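Local structure of extracellular solute-binding protein (Bordetella parapertussis, 3PU5) at residues V133-F147 and T180-F192. The protein probably binds a small solute, perhaps a polyamine, outside the cytoplasmic membrane and delivers it to an ABC-type transporter. Numbering follows the deposited sequence.
Sequences VERTVAGEFGKQVFF and TLERMKPHIFKFF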
ATOM      1  N   VAL A 133      11.434   5.024 -17.908  1.00  9.41           N
ATOM      2  CA  VAL A 133      11.400   4.002 -18.953  1.00 11.83           C
ATOM      3  C   VAL A 133      12.268   4.366 -20.166  1.00 10.99           C
ATOM      4  O   VAL A 133      13.128   3.595 -20.581  1.00 11.58           O
ATOM      5  CB  VAL A 133       9.952   3.717 -19.429  1.00 11.32           C
ATOM      6  CG1 VAL A 133       9.960   2.774 -20.637  1.00 12.64           C
ATOM      7  CG2 VAL A 133       9.123   3.146 -18.296  1.00 10.12           C
ATOM      8  N   GLU A 134      12.044   5.545 -20.726  1.00 12.25           N
ATOM      9  CA  GLU A 134      12.693   5.910 -21.976  1.00 11.93           C
ATOM     10  C   GLU A 134      14.191   6.093 -21.797  1.00 12.63           C
ATOM     11  O   GLU A 134      14.961   5.732 -22.672  1.00 13.69           O
ATOM     12  CB  GLU A 134      12.066   7.171 -22.573  1.00 12.23           C
ATOM     13  CG  GLU A 134      10.599   7.023 -22.931  1.00 14.62           C
ATOM     14  CD  GLU A 134      10.321   5.882 -23.903  1.00 18.44           C
ATOM     15  OE1 GLU A 134      11.215   5.526 -24.705  1.00 17.19           O
ATOM     16  OE2 GLU A 134       9.193   5.340 -23.866  1.00 19.03           O
ATOM     17  N   ARG A 135      14.607   6.653 -20.664  1.00 13.68           N
ATOM     18  CA  ARG A 135      16.033   6.795 -20.389  1.00 12.34           C
ATOM     19  C   ARG A 135      16.685   5.426 -20.134  1.00 12.74           C
ATOM     20  O   ARG A 135      17.832   5.183 -20.539  1.00 10.84           O
ATOM     21  CB  ARG A 135      16.288   7.788 -19.243  1.00 11.52           C
ATOM     22  CG  ARG A 135      16.040   9.251 -19.639  1.00 14.60           C
ATOM     23  CD  ARG A 135      16.292  10.227 -18.484  1.00 13.83           C
ATOM     24  NE  ARG A 135      17.699  10.288 -18.092  1.00 19.33           N
ATOM     25  CZ  ARG A 135      18.165  11.006 -17.069  1.00 21.82           C
ATOM     26  NH1 ARG A 135      17.331  11.732 -16.334  1.00 23.10           N
ATOM     27  NH2 ARG A 135      19.463  11.003 -16.782  1.00 25.28           N
ATOM     28  N   THR A 136      15.959   4.523 -19.476  1.00 10.54           N
ATOM     29  CA  THR A 136      16.471   3.161 -19.305  1.00  9.72           C
ATOM     30  C   THR A 136      16.727   2.499 -20.663  1.00 10.84           C
ATOM     31  O   THR A 136      17.801   1.962 -20.920  1.00 11.18           O
ATOM     32  CB  THR A 136      15.493   2.287 -18.503  1.00 11.63           C
ATOM     33  OG1 THR A 136      15.410   2.785 -17.164  1.00  9.86           O
ATOM     34  CG2 THR A 136      15.968   0.830 -18.479  1.00 10.82           C
ATOM     35  N   VAL A 137      15.717   2.544 -21.524  1.00 10.77           N
ATOM     36  CA  VAL A 137      15.770   1.941 -22.853  1.00 11.54           C
ATOM     37  C   VAL A 137      16.873   2.573 -23.735  1.00 13.03           C
ATOM     38  O   VAL A 137      17.490   1.890 -24.559  1.00 11.81           O
ATOM     39  CB  VAL A 137      14.365   2.030 -23.524  1.00 12.46           C
ATOM     40  CG1 VAL A 137      14.383   1.497 -24.944  1.00 14.55           C
ATOM     41  CG2 VAL A 137      13.331   1.288 -22.666  1.00 12.20           C
ATOM     42  N   ALA A 138      17.134   3.864 -23.547  1.00 11.15           N
ATOM     43  CA  ALA A 138      18.181   4.553 -24.311  1.00 13.00           C
ATOM     44  C   ALA A 138      19.566   4.158 -23.811  1.00 13.48           C
ATOM     45  O   ALA A 138      20.572   4.467 -24.446  1.00 12.13           O
ATOM     46  CB  ALA A 138      18.011   6.072 -24.240  1.00 11.82           C
ATOM     47  N   GLY A 139      19.606   3.490 -22.663  1.00 12.11           N
ATOM     48  CA  GLY A 139      20.852   2.981 -22.117  1.00 12.40           C
ATOM     49  C   GLY A 139      21.581   3.985 -21.247  1.00 12.81           C
ATOM     50  O   GLY A 139      22.750   3.791 -20.911  1.00 11.44           O
ATOM     51  N   GLU A 140      20.890   5.057 -20.874  1.00 11.84           N
ATOM     52  CA  GLU A 140      21.504   6.121 -20.085  1.00 13.15           C
ATOM     53  C   GLU A 140      21.917   5.713 -18.668  1.00 16.21           C
ATOM     54  O   GLU A 140      22.791   6.339 -18.070  1.00 15.96           O
ATOM     55  CB  GLU A 140      20.591   7.351 -20.034  1.00 13.93           C
ATOM     56  CG  GLU A 140      20.277   7.943 -21.402  1.00 13.87           C
ATOM     57  CD  GLU A 140      19.499   9.249 -21.290  1.00 17.01           C
ATOM     58  OE1 GLU A 140      19.492   9.837 -20.184  1.00 16.70           O
ATOM     59  OE2 GLU A 140      18.896   9.680 -22.300  1.00 16.05           O
ATOM     60  N   PHE A 141      21.290   4.674 -18.124  1.00 12.24           N
ATOM     61  CA  PHE A 141      21.651   4.205 -16.794  1.00 10.21           C
ATOM     62  C   PHE A 141      22.518   2.946 -16.865  1.00 13.52           C
ATOM     63  O   PHE A 141      22.784   2.314 -15.845  1.00 12.59           O
ATOM     64  CB  PHE A 141      20.391   3.939 -15.942  1.00 11.94           C
ATOM     65  CG  PHE A 141      19.385   5.069 -15.962  1.00 11.99           C
ATOM     66  CD1 PHE A 141      19.790   6.380 -15.731  1.00 12.81           C
ATOM     67  CD2 PHE A 141      18.037   4.818 -16.206  1.00 11.42           C
ATOM     68  CE1 PHE A 141      18.868   7.426 -15.744  1.00 16.03           C
ATOM     69  CE2 PHE A 141      17.106   5.857 -16.219  1.00 12.21           C
ATOM     70  CZ  PHE A 141      17.523   7.162 -15.981  1.00 11.83           C
ATOM     71  N   GLY A 142      22.959   2.577 -18.066  1.00 12.58           N
ATOM     72  CA  GLY A 142      23.723   1.353 -18.223  1.00 13.55           C
ATOM     73  C   GLY A 142      22.881   0.155 -17.819  1.00 14.16           C
ATOM     74  O   GLY A 142      21.676   0.128 -18.052  1.00 13.68           O
ATOM     75  N   LYS A 143      23.508  -0.847 -17.219  1.00 13.85           N
ATOM     76  CA  LYS A 143      22.763  -2.008 -16.757  1.00 15.41           C
ATOM     77  C   LYS A 143      22.599  -1.957 -15.240  1.00 12.16           C
ATOM     78  O   LYS A 143      22.837  -2.937 -14.538  1.00 13.39           O
ATOM     79  CB  LYS A 143      23.448  -3.307 -17.199  1.00 17.80           C
ATOM     80  CG  LYS A 143      22.533  -4.531 -17.160  1.00 15.62           C
ATOM     81  CD  LYS A 143      23.254  -5.768 -17.687  1.00 23.04           C
ATOM     82  CE  LYS A 143      22.584  -7.035 -17.191  1.00 22.64           C
ATOM     83  NZ  LYS A 143      21.282  -7.295 -17.860  1.00 24.23           N
ATOM     84  N   GLN A 144      22.172  -0.807 -14.734  1.00 11.71           N
ATOM     85  CA  GLN A 144      22.125  -0.587 -13.294  1.00 11.88           C
ATOM     86  C   GLN A 144      20.713  -0.316 -12.796  1.00 11.08           C
ATOM     87  O   GLN A 144      20.508   0.280 -11.736  1.00  9.82           O
ATOM     88  CB  GLN A 144      23.078   0.545 -12.925  1.00 13.90           C
ATOM     89  CG  GLN A 144      24.519   0.202 -13.320  1.00 18.21           C
ATOM     90  CD  GLN A 144      25.441   1.404 -13.338  1.00 21.55           C
ATOM     91  OE1 GLN A 144      25.410   2.237 -12.438  1.00 21.90           O
ATOM     92  NE2 GLN A 144      26.287   1.485 -14.362  1.00 26.55           N
ATOM     93  N   VAL A 145      19.744  -0.787 -13.573  1.00 10.60           N
ATOM     94  CA  VAL A 145      18.341  -0.649 -13.222  1.00  9.58           C
ATOM     95  C   VAL A 145      17.846  -1.935 -12.554  1.00  9.28           C
ATOM     96  O   VAL A 145      18.250  -3.032 -12.944  1.00  9.33           O
ATOM     97  CB  VAL A 145      17.518  -0.319 -14.484  1.00 10.08           C
ATOM     98  CG1 VAL A 145      16.058  -0.115 -14.126  1.00  8.80           C
ATOM     99  CG2 VAL A 145      18.102   0.934 -15.172  1.00  8.80           C
ATOM    100  N   PHE A 146      17.033  -1.795 -11.508  1.00  9.22           N
ATOM    101  CA  PHE A 146      16.376  -2.943 -10.877  1.00  8.95           C
ATOM    102  C   PHE A 146      14.862  -2.786 -11.027  1.00  9.61           C
ATOM    103  O   PHE A 146      14.391  -1.692 -11.321  1.00  9.46           O
ATOM    104  CB  PHE A 146      16.804  -3.125  -9.409  1.00  8.88           C
ATOM    105  CG  PHE A 146      16.612  -1.894  -8.545  1.00  9.28           C
ATOM    106  CD1 PHE A 146      15.366  -1.600  -7.996  1.00  9.08           C
ATOM    107  CD2 PHE A 146      17.677  -1.035  -8.279  1.00  8.40           C
ATOM    108  CE1 PHE A 146      15.183  -0.460  -7.201  1.00  9.02           C
ATOM    109  CE2 PHE A 146      17.505   0.103  -7.489  1.00  8.95           C
ATOM    110  CZ  PHE A 146      16.259   0.391  -6.946  1.00  8.22           C
ATOM    111  N   PHE A 147      14.103  -3.869 -10.855  1.00  9.67           N
ATOM    112  CA  PHE A 147      12.654  -3.817 -11.047  1.00  7.46           C
ATOM    113  C   PHE A 147      11.956  -4.895 -10.213  1.00  9.50           C
ATOM    114  O   PHE A 147      12.537  -5.938  -9.950  1.00  9.34           O
ATOM    115  CB  PHE A 147      12.302  -4.002 -12.532  1.00  9.35           C
ATOM    116  CG  PHE A 147      10.871  -3.668 -12.864  1.00  9.43           C
ATOM    117  CD1 PHE A 147       9.883  -4.637 -12.778  1.00  9.74           C
ATOM    118  CD2 PHE A 147      10.512  -2.372 -13.241  1.00 11.40           C
ATOM    119  CE1 PHE A 147       8.555  -4.327 -13.061  1.00 10.33           C
ATOM    120  CE2 PHE A 147       9.182  -2.053 -13.531  1.00  8.77           C
ATOM    121  CZ  PHE A 147       8.205  -3.035 -13.446  1.00  9.87           C
ATOM    122  N   THR A 180       6.436  -2.886 -22.527  1.00 13.97           N
ATOM    123  CA  THR A 180       7.254  -1.806 -21.977  1.00 14.34           C
ATOM    124  C   THR A 180       8.447  -2.373 -21.224  1.00 14.10           C
ATOM    125  O   THR A 180       9.588  -1.992 -21.470  1.00 13.24           O
ATOM    126  CB  THR A 180       6.439  -0.900 -21.025  1.00 12.62           C
ATOM    127  OG1 THR A 180       5.385  -0.269 -21.761  1.00 15.52           O
ATOM    128  CG2 THR A 180       7.309   0.180 -20.428  1.00 12.42           C
ATOM    129  N   LEU A 181       8.179  -3.300 -20.310  1.00 12.61           N
ATOM    130  CA  LEU A 181       9.240  -3.901 -19.511  1.00 13.13           C
ATOM    131  C   LEU A 181      10.216  -4.673 -20.392  1.00 13.93           C
ATOM    132  O   LEU A 181      11.427  -4.715 -20.131  1.00 11.81           O
ATOM    133  CB  LEU A 181       8.644  -4.816 -18.441  1.00 12.07           C
ATOM    134  CG  LEU A 181       9.642  -5.491 -17.502  1.00 13.57           C
ATOM    135  CD1 LEU A 181      10.414  -4.444 -16.689  1.00 10.79           C
ATOM    136  CD2 LEU A 181       8.902  -6.452 -16.588  1.00 12.28           C
ATOM    137  N   GLU A 182       9.685  -5.274 -21.449  1.00 13.44           N
ATOM    138  CA  GLU A 182      10.518  -6.032 -22.372  1.00 16.96           C
ATOM    139  C   GLU A 182      11.552  -5.117 -23.030  1.00 13.71           C
ATOM    140  O   GLU A 182      12.670  -5.537 -23.298  1.00 14.53           O
ATOM    141  CB  GLU A 182       9.658  -6.723 -23.430  1.00 16.44           C
ATOM    142  CG  GLU A 182      10.439  -7.659 -24.322  1.00 23.84           C
ATOM    143  CD  GLU A 182       9.541  -8.536 -25.176  1.00 30.90           C
ATOM    144  OE1 GLU A 182       8.382  -8.141 -25.429  1.00 31.06           O
ATOM    145  OE2 GLU A 182       9.996  -9.621 -25.591  1.00 39.48           O
ATOM    146  N   ARG A 183      11.168  -3.869 -23.280  1.00 14.04           N
ATOM    147  CA  ARG A 183      12.089  -2.851 -23.803  1.00 14.70           C
ATOM    148  C   ARG A 183      13.205  -2.540 -22.804  1.00 13.28           C
ATOM    149  O   ARG A 183      14.338  -2.230 -23.181  1.00 12.79           O
ATOM    150  CB  ARG A 183      11.320  -1.560 -24.130  1.00 16.95           C
ATOM    151  CG  ARG A 183      10.330  -1.673 -25.308  1.00 15.85           C
ATOM    152  CD  ARG A 183       9.460  -0.423 -25.417  1.00 18.45           C
ATOM    153  NE  ARG A 183      10.275   0.745 -25.719  1.00 21.22           N
ATOM    154  CZ  ARG A 183      10.071   1.957 -25.221  1.00 17.86           C
ATOM    155  NH1 ARG A 183       9.068   2.184 -24.374  1.00 16.87           N
ATOM    156  NH2 ARG A 183      10.883   2.945 -25.566  1.00 21.41           N
HETATM  157  N   MSE A 184      12.883  -2.625 -21.518  1.00 14.39           N
HETATM  158  CA  MSE A 184      13.836  -2.266 -20.470  1.00 12.56           C
HETATM  159  C   MSE A 184      14.710  -3.444 -20.068  1.00 12.68           C
HETATM  160  O   MSE A 184      15.793  -3.260 -19.498  1.00 10.68           O
HETATM  161  CB  MSE A 184      13.099  -1.754 -19.233  1.00 13.39           C
HETATM  162  CG  MSE A 184      12.189  -0.565 -19.490  1.00 12.00           C
HETATM  163 SE   MSE A 184      11.037  -0.260 -17.922  1.00 22.87          SE
HETATM  164  CE  MSE A 184      12.416   0.016 -16.585  1.00 11.60           C
ATOM    165  N   LYS A 185      14.237  -4.650 -20.373  1.00 12.84           N
ATOM    166  CA  LYS A 185      14.851  -5.885 -19.872  1.00 13.64           C
ATOM    167  C   LYS A 185      16.390  -5.983 -19.984  1.00 13.74           C
ATOM    168  O   LYS A 185      17.043  -6.467 -19.060  1.00 10.39           O
ATOM    169  CB  LYS A 185      14.184  -7.121 -20.499  1.00 15.22           C
ATOM    170  CG  LYS A 185      14.641  -8.434 -19.872  1.00 21.29           C
ATOM    171  CD  LYS A 185      13.878  -9.643 -20.404  1.00 24.91           C
ATOM    172  CE  LYS A 185      14.154  -9.881 -21.881  1.00 30.55           C
ATOM    173  NZ  LYS A 185      13.445 -11.103 -22.371  1.00 34.65           N
ATOM    174  N   PRO A 186      16.970  -5.537 -21.114  1.00 10.92           N
ATOM    175  CA  PRO A 186      18.428  -5.635 -21.278  1.00 12.85           C
ATOM    176  C   PRO A 186      19.220  -4.863 -20.229  1.00 13.78           C
ATOM    177  O   PRO A 186      20.388  -5.187 -19.987  1.00 12.77           O
ATOM    178  CB  PRO A 186      18.671  -5.000 -22.655  1.00 13.40           C
ATOM    179  CG  PRO A 186      17.380  -5.162 -23.381  1.00 15.62           C
ATOM    180  CD  PRO A 186      16.307  -5.051 -22.332  1.00 12.88           C
ATOM    181  N   HIS A 187      18.590  -3.851 -19.632  1.00 12.63           N
ATOM    182  CA  HIS A 187      19.268  -2.926 -18.740  1.00 12.50           C
ATOM    183  C   HIS A 187      18.973  -3.208 -17.282  1.00 12.38           C
ATOM    184  O   HIS A 187      19.466  -2.510 -16.412  1.00 11.46           O
ATOM    185  CB  HIS A 187      18.864  -1.511 -19.098  1.00 11.15           C
ATOM    186  CG  HIS A 187      18.914  -1.255 -20.566  1.00 12.75           C
ATOM    187  ND1 HIS A 187      17.791  -1.269 -21.364  1.00 13.28           N
ATOM    188  CD2 HIS A 187      19.965  -1.059 -21.398  1.00 12.01           C
ATOM    189  CE1 HIS A 187      18.143  -1.061 -22.621  1.00 12.68           C
ATOM    190  NE2 HIS A 187      19.458  -0.921 -22.665  1.00 14.91           N
ATOM    191  N   ILE A 188      18.179  -4.244 -17.031  1.00 11.89           N
ATOM    192  CA  ILE A 188      17.815  -4.637 -15.675  1.00 11.81           C
ATOM    193  C   ILE A 188      18.727  -5.754 -15.179  1.00 13.51           C
ATOM    194  O   ILE A 188      18.816  -6.817 -15.797  1.00 14.49           O
ATOM    195  CB  ILE A 188      16.325  -5.063 -15.602  1.00 12.91           C
ATOM    196  CG1 ILE A 188      15.436  -3.835 -15.793  1.00 10.61           C
ATOM    197  CG2 ILE A 188      16.009  -5.743 -14.260  1.00 10.72           C
ATOM    198  CD1 ILE A 188      13.999  -4.150 -16.181  1.00 11.25           C
ATOM    199  N   PHE A 189      19.426  -5.499 -14.078  1.00 10.53           N
ATOM    200  CA  PHE A 189      20.366  -6.473 -13.546  1.00 13.79           C
ATOM    201  C   PHE A 189      19.730  -7.351 -12.456  1.00 14.74           C
ATOM    202  O   PHE A 189      20.274  -8.397 -12.093  1.00 13.28           O
ATOM    203  CB  PHE A 189      21.631  -5.779 -13.007  1.00 12.32           C
ATOM    204  CG  PHE A 189      21.424  -5.050 -11.710  1.00 14.04           C
ATOM    205  CD1 PHE A 189      21.003  -3.733 -11.704  1.00 11.60           C
ATOM    206  CD2 PHE A 189      21.660  -5.676 -10.497  1.00 14.93           C
ATOM    207  CE1 PHE A 189      20.812  -3.057 -10.521  1.00 12.94           C
ATOM    208  CE2 PHE A 189      21.471  -5.002  -9.305  1.00 15.43           C
ATOM    209  CZ  PHE A 189      21.044  -3.688  -9.316  1.00 14.07           C
ATOM    210  N   LYS A 190      18.579  -6.929 -11.936  1.00 11.15           N
ATOM    211  CA  LYS A 190      17.950  -7.669 -10.850  1.00 12.15           C
ATOM    212  C   LYS A 190      16.452  -7.422 -10.789  1.00 12.61           C
ATOM    213  O   LYS A 190      15.994  -6.275 -10.792  1.00  9.03           O
ATOM    214  CB  LYS A 190      18.602  -7.300  -9.515  1.00 12.55           C
ATOM    215  CG  LYS A 190      17.970  -7.965  -8.297  1.00 17.46           C
ATOM    216  CD  LYS A 190      18.177  -9.477  -8.315  1.00 16.71           C
ATOM    217  CE  LYS A 190      17.910 -10.068  -6.941  1.00 23.26           C
ATOM    218  NZ  LYS A 190      17.859 -11.564  -6.953  1.00 34.36           N
ATOM    219  N   PHE A 191      15.694  -8.512 -10.762  1.00 12.14           N
ATOM    220  CA  PHE A 191      14.279  -8.449 -10.452  1.00 10.52           C
ATOM    221  C   PHE A 191      14.152  -8.812  -8.980  1.00 12.59           C
ATOM    222  O   PHE A 191      14.299  -9.976  -8.598  1.00 12.43           O
ATOM    223  CB  PHE A 191      13.486  -9.407 -11.341  1.00 11.09           C
ATOM    224  CG  PHE A 191      13.368  -8.942 -12.767  1.00 13.68           C
ATOM    225  CD1 PHE A 191      14.192  -9.463 -13.755  1.00 14.49           C
ATOM    226  CD2 PHE A 191      12.441  -7.968 -13.119  1.00 12.37           C
ATOM    227  CE1 PHE A 191      14.085  -9.024 -15.075  1.00 15.71           C
ATOM    228  CE2 PHE A 191      12.331  -7.530 -14.421  1.00 13.18           C
ATOM    229  CZ  PHE A 191      13.153  -8.058 -15.406  1.00 14.04           C
ATOM    230  N   PHE A 192      13.905  -7.808  -8.148  1.00 10.51           N
ATOM    231  CA  PHE A 192      14.033  -7.985  -6.712  1.00 10.50           C
ATOM    232  C   PHE A 192      12.810  -8.644  -6.082  1.00 10.76           C
ATOM    233  O   PHE A 192      11.703  -8.556  -6.606  1.00  9.44           O
ATOM    234  CB  PHE A 192      14.385  -6.661  -6.018  1.00 10.72           C
ATOM    235  CG  PHE A 192      13.294  -5.621  -6.077  1.00 10.32           C
ATOM    236  CD1 PHE A 192      12.278  -5.615  -5.141  1.00 10.10           C
ATOM    237  CD2 PHE A 192      13.309  -4.628  -7.052  1.00  9.54           C
ATOM    238  CE1 PHE A 192      11.276  -4.647  -5.184  1.00  9.82           C
ATOM    239  CE2 PHE A 192      12.322  -3.666  -7.099  1.00  8.35           C
ATOM    240  CZ  PHE A 192      11.303  -3.674  -6.167  1.00  9.04           C
TER
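F147 and L181 meet where two adjacent parallel strands, 145-147 and 188-192, and the helices preceding them pack together at the edge of one lobe of a periplasmic-binding-protein fold. Hydrogen bonds show the parallel pairing: F147 N donates to K190 O (3.1 Å) and F147 O accepts F192 N (2.9 Å), either side of F191. On the side carrying V145, F147 and I188, L181 CD1 sits over the centre of the F147 ring, a CH-pi contact at 3.8 Å from the centroid. F147 CG lies anti to the backbone N (chi1 -167°), which carries the ring toward helix 180-184. Across the strands, F146 meets F192 obliquely, with ring planes 73° apart. Between the helices, R183 grips E134 end-on: NH2 reaches OE1 at 2.7 Å and NH1 reaches OE2 at 3.2 Å, both on syn sides, with the carboxylate tilted 30° against the guanidinium, while V137 CG2 lies over one face of that group, toward its rim. Y167 OH also bonds E134 OE2, giving that oxygen a second partner. H187 is sandwiched between T136 O and P186 CB on opposite faces. K143 NZ bridges P186 O (3.1 Å) and I188 O (3.3 Å), approaching each from above its carbonyl plane.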